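Local structure of DegV family protein (Streptococcus agalactiae, 3LUP) at residues A[182-192]-A[203-213]. The protein binds a long-chain fatty acid, here elaidic acid, and may take part in lipid transport or fatty acid metabolism. Residues are numbered along the deposited sequence; the frame is centred on the assembly and turned at random.
Sequences IIGNLLSIKPV and VYEKVRTEKKA
Val-203 opens the contact at the edge of the six-stranded mixed sheet of this DegV-family protein, where strand 201-205 runs antiparallel to strand 192-195 and a classic beta bulge lies at the end of strand 201-205, opposite Val-192. Its two methyls divide the work. Val-203 CG2 meets Leu-186 CD1 tip to tip at 3.8 Å and also touches Ile-182 CD1, tying helix 179-186 to the sheet edge, while CG1, anti to the backbone N (chi1 -175°), lies against Pro-191 CB. Tyr-204 and Glu-205 then form the bulge, both facing Val-192. Glu-205 N gives the straighter bond to Val-192 O, 3.0 Å with 164° at the hydrogen; a second, weak bond from Tyr-204 N reaches the same oxygen, the pattern of a bulge in which one carbonyl faces two residues. The Tyr-204 ring packs edge-to-face with His-194 and Phe-161. Glu-205 O accepts from Val-192 N at 2.8 Å, closing the hydrogen-bonded pair, and the Glu-205 carboxylate turns away to a salt bridge with Arg-216 of helix 210-224. Past the strand, Lys-206 lays its aliphatic chain across Ile-189 at roughly a right angle, Lys-206 CG 3.6 Å from Ile-189 CD1. Ile-189 CG1 sits between its own backbone N and carbonyl carbon (chi1 62°), which brings CD1 against the Lys-206 chain. Val-207 O receives Lys-190 N at 2.8 Å, extending the backbone pairing beyond the strand, and Val-207 CG2 meets Val-192 CG2 at 3.6 Å. Val-192 also packs on Leu-217 and Ile-220 of helix 210-224. Arg-208 leads away, though its CG still brushes Ile-189 CG2. Thr-209 N-caps helix 210-224 through a weak bond from Lys-211 N to its OG1. One turn on, Ala-213 points its methyl at Lys-190, with Ala-213 CB 3.9 Å from Lys-190 O.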
ATOM      1  N   ILE A 182      23.466  -0.423   5.029  1.00 32.89           N
ATOM      2  CA  ILE A 182      23.505   0.943   4.495  1.00 33.05           C
ATOM      3  C   ILE A 182      23.046   2.042   5.478  1.00 33.39           C
ATOM      4  O   ILE A 182      23.155   3.232   5.164  1.00 33.48           O
ATOM      5  CB  ILE A 182      22.713   1.069   3.156  1.00 32.57           C
ATOM      6  CG1 ILE A 182      21.255   0.637   3.339  1.00 32.31           C
ATOM      7  CG2 ILE A 182      23.392   0.272   2.046  1.00 32.33           C
ATOM      8  CD1 ILE A 182      20.364   0.934   2.153  1.00 31.01           C
ATOM      9  N   ILE A 183      22.554   1.649   6.654  1.00 33.63           N
ATOM     10  CA  ILE A 183      21.957   2.609   7.597  1.00 34.18           C
ATOM     11  C   ILE A 183      22.931   3.714   8.045  1.00 34.42           C
ATOM     12  O   ILE A 183      22.564   4.895   8.068  1.00 34.50           O
ATOM     13  CB  ILE A 183      21.260   1.910   8.804  1.00 34.28           C
ATOM     14  CG1 ILE A 183      20.628   2.947   9.746  1.00 35.48           C
ATOM     15  CG2 ILE A 183      22.206   0.943   9.531  1.00 34.21           C
ATOM     16  CD1 ILE A 183      19.974   2.344  11.033  1.00 37.40           C
ATOM     17  N   GLY A 184      24.172   3.332   8.358  1.00 34.52           N
ATOM     18  CA  GLY A 184      25.212   4.279   8.757  1.00 34.77           C
ATOM     19  C   GLY A 184      25.433   5.428   7.783  1.00 35.04           C
ATOM     20  O   GLY A 184      25.838   6.510   8.185  1.00 34.88           O
ATOM     21  N   ASN A 185      25.167   5.184   6.499  1.00 35.60           N
ATOM     22  CA  ASN A 185      25.317   6.193   5.445  1.00 35.87           C
ATOM     23  C   ASN A 185      24.116   7.122   5.277  1.00 35.86           C
ATOM     24  O   ASN A 185      24.245   8.215   4.729  1.00 36.01           O
ATOM     25  CB  ASN A 185      25.613   5.515   4.114  1.00 35.90           C
ATOM     26  CG  ASN A 185      26.982   4.880   4.083  1.00 37.37           C
ATOM     27  OD1 ASN A 185      27.911   5.325   4.774  1.00 36.90           O
ATOM     28  ND2 ASN A 185      27.122   3.825   3.278  1.00 39.28           N
ATOM     29  N   LEU A 186      22.953   6.689   5.750  1.00 35.64           N
ATOM     30  CA  LEU A 186      21.738   7.447   5.530  1.00 35.65           C
ATOM     31  C   LEU A 186      21.304   8.255   6.741  1.00 35.89           C
ATOM     32  O   LEU A 186      20.430   9.112   6.630  1.00 35.96           O
ATOM     33  CB  LEU A 186      20.612   6.512   5.090  1.00 35.46           C
ATOM     34  CG  LEU A 186      20.977   5.511   3.994  1.00 35.18           C
ATOM     35  CD1 LEU A 186      19.877   4.489   3.836  1.00 36.01           C
ATOM     36  CD2 LEU A 186      21.263   6.200   2.672  1.00 33.95           C
ATOM     37  N   LEU A 187      21.915   7.997   7.893  1.00 36.24           N
ATOM     38  CA  LEU A 187      21.453   8.620   9.141  1.00 36.52           C
ATOM     39  C   LEU A 187      21.510  10.157   9.194  1.00 36.56           C
ATOM     40  O   LEU A 187      20.596  10.782   9.719  1.00 36.51           O
ATOM     41  CB  LEU A 187      22.108   7.979  10.367  1.00 36.31           C
ATOM     42  CG  LEU A 187      21.410   6.693  10.859  1.00 36.95           C
ATOM     43  CD1 LEU A 187      22.103   6.118  12.105  1.00 37.24           C
ATOM     44  CD2 LEU A 187      19.896   6.879  11.107  1.00 35.75           C
ATOM     45  N   SER A 188      22.556  10.752   8.624  1.00 36.51           N
ATOM     46  CA  SER A 188      22.728  12.206   8.644  1.00 36.41           C
ATOM     47  C   SER A 188      21.967  12.961   7.575  1.00 36.06           C
ATOM     48  O   SER A 188      22.045  14.184   7.501  1.00 36.16           O
ATOM     49  CB  SER A 188      24.202  12.554   8.503  1.00 36.47           C
ATOM     50  OG  SER A 188      24.817  12.509   9.772  1.00 37.89           O
ATOM     51  N   ILE A 189      21.242  12.242   6.732  1.00 35.84           N
ATOM     52  CA  ILE A 189      20.659  12.855   5.547  1.00 35.27           C
ATOM     53  C   ILE A 189      19.170  12.494   5.421  1.00 35.10           C
ATOM     54  O   ILE A 189      18.627  11.794   6.270  1.00 35.02           O
ATOM     55  CB  ILE A 189      21.484  12.489   4.271  1.00 35.39           C
ATOM     56  CG1 ILE A 189      21.466  10.977   4.028  1.00 35.27           C
ATOM     57  CG2 ILE A 189      22.941  12.986   4.378  1.00 33.84           C
ATOM     58  CD1 ILE A 189      21.586  10.606   2.568  1.00 34.99           C
ATOM     59  N   LYS A 190      18.513  12.986   4.376  1.00 35.03           N
ATOM     60  CA  LYS A 190      17.088  12.721   4.156  1.00 34.92           C
ATOM     61  C   LYS A 190      16.890  12.030   2.807  1.00 34.80           C
ATOM     62  O   LYS A 190      16.576  12.687   1.808  1.00 35.53           O
ATOM     63  CB  LYS A 190      16.269  14.019   4.249  1.00 34.75           C
ATOM     64  CG  LYS A 190      15.889  14.437   5.673  1.00 35.59           C
ATOM     65  CD  LYS A 190      14.645  13.668   6.166  1.00 38.15           C
ATOM     66  CE  LYS A 190      14.220  14.027   7.599  1.00 39.71           C
ATOM     67  NZ  LYS A 190      15.333  14.181   8.593  1.00 39.84           N
ATOM     68  N   PRO A 191      17.098  10.697   2.759  1.00 34.54           N
ATOM     69  CA  PRO A 191      17.018   9.967   1.487  1.00 33.60           C
ATOM     70  C   PRO A 191      15.601   9.846   0.961  1.00 33.31           C
ATOM     71  O   PRO A 191      14.643   9.778   1.734  1.00 33.36           O
ATOM     72  CB  PRO A 191      17.524   8.585   1.860  1.00 33.63           C
ATOM     73  CG  PRO A 191      17.193   8.455   3.323  1.00 33.92           C
ATOM     74  CD  PRO A 191      17.443   9.802   3.885  1.00 34.20           C
ATOM     75  N   VAL A 192      15.486   9.841  -0.360  1.00 33.03           N
ATOM     76  CA  VAL A 192      14.249   9.519  -1.053  1.00 32.29           C
ATOM     77  C   VAL A 192      14.272   8.020  -1.354  1.00 32.39           C
ATOM     78  O   VAL A 192      15.244   7.489  -1.927  1.00 32.22           O
ATOM     79  CB  VAL A 192      14.102  10.324  -2.376  1.00 32.08           C
ATOM     80  CG1 VAL A 192      12.750  10.077  -3.015  1.00 32.25           C
ATOM     81  CG2 VAL A 192      14.290  11.805  -2.140  1.00 31.19           C
ATOM     82  N   VAL A 203      16.658   2.621  -1.640  1.00 30.46           N
ATOM     83  CA  VAL A 203      16.952   4.042  -1.685  1.00 30.84           C
ATOM     84  C   VAL A 203      16.977   4.484  -3.136  1.00 31.53           C
ATOM     85  O   VAL A 203      17.748   3.979  -3.947  1.00 31.47           O
ATOM     86  CB  VAL A 203      18.287   4.399  -0.987  1.00 30.68           C
ATOM     87  CG1 VAL A 203      18.485   5.911  -0.946  1.00 29.61           C
ATOM     88  CG2 VAL A 203      18.327   3.813   0.424  1.00 30.54           C
ATOM     89  N   TYR A 204      16.106   5.425  -3.465  1.00 32.71           N
ATOM     90  CA  TYR A 204      16.140   6.028  -4.780  1.00 33.68           C
ATOM     91  C   TYR A 204      17.308   7.013  -4.873  1.00 34.40           C
ATOM     92  O   TYR A 204      18.152   6.888  -5.753  1.00 33.90           O
ATOM     93  CB  TYR A 204      14.805   6.711  -5.082  1.00 33.72           C
ATOM     94  CG  TYR A 204      14.720   7.315  -6.460  1.00 33.88           C
ATOM     95  CD1 TYR A 204      14.601   6.506  -7.594  1.00 33.69           C
ATOM     96  CD2 TYR A 204      14.746   8.700  -6.629  1.00 34.33           C
ATOM     97  CE1 TYR A 204      14.518   7.062  -8.867  1.00 34.72           C
ATOM     98  CE2 TYR A 204      14.659   9.267  -7.894  1.00 36.00           C
ATOM     99  CZ  TYR A 204      14.547   8.443  -9.007  1.00 36.37           C
ATOM    100  OH  TYR A 204      14.469   9.015 -10.252  1.00 38.26           O
ATOM    101  N   GLU A 205      17.372   7.965  -3.939  1.00 35.62           N
ATOM    102  CA  GLU A 205      18.333   9.064  -4.025  1.00 36.85           C
ATOM    103  C   GLU A 205      18.777   9.546  -2.630  1.00 36.91           C
ATOM    104  O   GLU A 205      17.945   9.667  -1.724  1.00 36.89           O
ATOM    105  CB  GLU A 205      17.689  10.205  -4.824  1.00 37.17           C
ATOM    106  CG  GLU A 205      18.642  11.210  -5.449  1.00 40.23           C
ATOM    107  CD  GLU A 205      17.928  12.201  -6.385  1.00 44.42           C
ATOM    108  OE1 GLU A 205      17.088  11.756  -7.211  1.00 44.93           O
ATOM    109  OE2 GLU A 205      18.220  13.426  -6.300  1.00 46.26           O
ATOM    110  N   LYS A 206      20.081   9.792  -2.458  1.00 36.95           N
ATOM    111  CA  LYS A 206      20.587  10.485  -1.267  1.00 37.01           C
ATOM    112  C   LYS A 206      20.286  11.971  -1.433  1.00 37.26           C
ATOM    113  O   LYS A 206      20.793  12.615  -2.353  1.00 37.75           O
ATOM    114  CB  LYS A 206      22.100  10.279  -1.082  1.00 36.99           C
ATOM    115  CG  LYS A 206      22.531   8.924  -0.491  1.00 36.43           C
ATOM    116  CD  LYS A 206      24.057   8.795  -0.345  1.00 36.18           C
ATOM    117  CE  LYS A 206      24.523   8.931   1.105  1.00 37.21           C
ATOM    118  NZ  LYS A 206      25.969   9.303   1.269  1.00 36.49           N
ATOM    119  N   VAL A 207      19.428  12.508  -0.577  1.00 37.36           N
ATOM    120  CA  VAL A 207      19.146  13.942  -0.570  1.00 37.52           C
ATOM    121  C   VAL A 207      19.540  14.450   0.805  1.00 37.76           C
ATOM    122  O   VAL A 207      19.248  13.813   1.814  1.00 37.69           O
ATOM    123  CB  VAL A 207      17.658  14.262  -0.885  1.00 37.36           C
ATOM    124  CG1 VAL A 207      17.407  15.759  -0.840  1.00 36.97           C
ATOM    125  CG2 VAL A 207      17.286  13.728  -2.264  1.00 37.47           C
ATOM    126  N   ARG A 208      20.214  15.587   0.854  1.00 38.05           N
ATOM    127  CA  ARG A 208      20.823  15.999   2.106  1.00 38.60           C
ATOM    128  C   ARG A 208      19.891  16.678   3.108  1.00 38.76           C
ATOM    129  O   ARG A 208      20.014  16.447   4.308  1.00 38.66           O
ATOM    130  CB  ARG A 208      22.080  16.815   1.842  1.00 38.61           C
ATOM    131  CG  ARG A 208      23.258  15.927   1.499  1.00 39.46           C
ATOM    132  CD  ARG A 208      24.529  16.716   1.435  1.00 41.61           C
ATOM    133  NE  ARG A 208      24.925  17.272   2.731  1.00 42.80           N
ATOM    134  CZ  ARG A 208      24.690  18.520   3.134  1.00 42.70           C
ATOM    135  NH1 ARG A 208      24.036  19.382   2.360  1.00 41.63           N
ATOM    136  NH2 ARG A 208      25.113  18.904   4.328  1.00 43.08           N
ATOM    137  N   THR A 209      18.954  17.483   2.619  1.00 39.15           N
ATOM    138  CA  THR A 209      18.045  18.217   3.494  1.00 39.66           C
ATOM    139  C   THR A 209      16.589  17.820   3.290  1.00 39.27           C
ATOM    140  O   THR A 209      16.230  17.293   2.250  1.00 39.42           O
ATOM    141  CB  THR A 209      18.191  19.734   3.306  1.00 39.95           C
ATOM    142  OG1 THR A 209      17.187  20.409   4.073  1.00 42.41           O
ATOM    143  CG2 THR A 209      18.025  20.119   1.844  1.00 40.32           C
ATOM    144  N   GLU A 210      15.760  18.075   4.295  1.00 39.26           N
ATOM    145  CA  GLU A 210      14.327  17.778   4.221  1.00 39.43           C
ATOM    146  C   GLU A 210      13.634  18.663   3.189  1.00 38.58           C
ATOM    147  O   GLU A 210      12.775  18.188   2.446  1.00 38.06           O
ATOM    148  CB  GLU A 210      13.661  17.936   5.597  1.00 39.96           C
ATOM    149  CG  GLU A 210      12.232  17.387   5.663  1.00 43.44           C
ATOM    150  CD  GLU A 210      11.217  18.427   6.163  1.00 48.47           C
ATOM    151  OE1 GLU A 210      10.592  18.182   7.226  1.00 50.55           O
ATOM    152  OE2 GLU A 210      11.053  19.493   5.502  1.00 49.97           O
ATOM    153  N   LYS A 211      14.018  19.947   3.163  1.00 38.22           N
ATOM    154  CA  LYS A 211      13.566  20.916   2.162  1.00 37.39           C
ATOM    155  C   LYS A 211      13.777  20.360   0.778  1.00 36.37           C
ATOM    156  O   LYS A 211      12.818  20.222   0.021  1.00 36.20           O
ATOM    157  CB  LYS A 211      14.353  22.216   2.264  1.00 38.10           C
ATOM    158  CG  LYS A 211      13.795  23.259   3.216  1.00 40.57           C
ATOM    159  CD  LYS A 211      14.778  24.446   3.355  1.00 44.56           C
ATOM    160  CE  LYS A 211      15.942  24.162   4.352  1.00 46.68           C
ATOM    161  NZ  LYS A 211      15.512  24.054   5.794  1.00 47.00           N
ATOM    162  N   LYS A 212      15.030  20.034   0.449  1.00 35.12           N
ATOM    163  CA  LYS A 212      15.340  19.502  -0.880  1.00 34.43           C
ATOM    164  C   LYS A 212      14.679  18.157  -1.086  1.00 33.68           C
ATOM    165  O   LYS A 212      14.255  17.859  -2.191  1.00 34.17           O
ATOM    166  CB  LYS A 212      16.853  19.432  -1.154  1.00 34.61           C
ATOM    167  N   ALA A 213      14.535  17.372  -0.025  1.00 32.77           N
ATOM    168  CA  ALA A 213      13.839  16.091  -0.131  1.00 32.05           C
ATOM    169  C   ALA A 213      12.432  16.268  -0.687  1.00 31.68           C
ATOM    170  O   ALA A 213      12.050  15.586  -1.633  1.00 31.09           O
ATOM    171  CB  ALA A 213      13.801  15.372   1.209  1.00 31.92           C
TER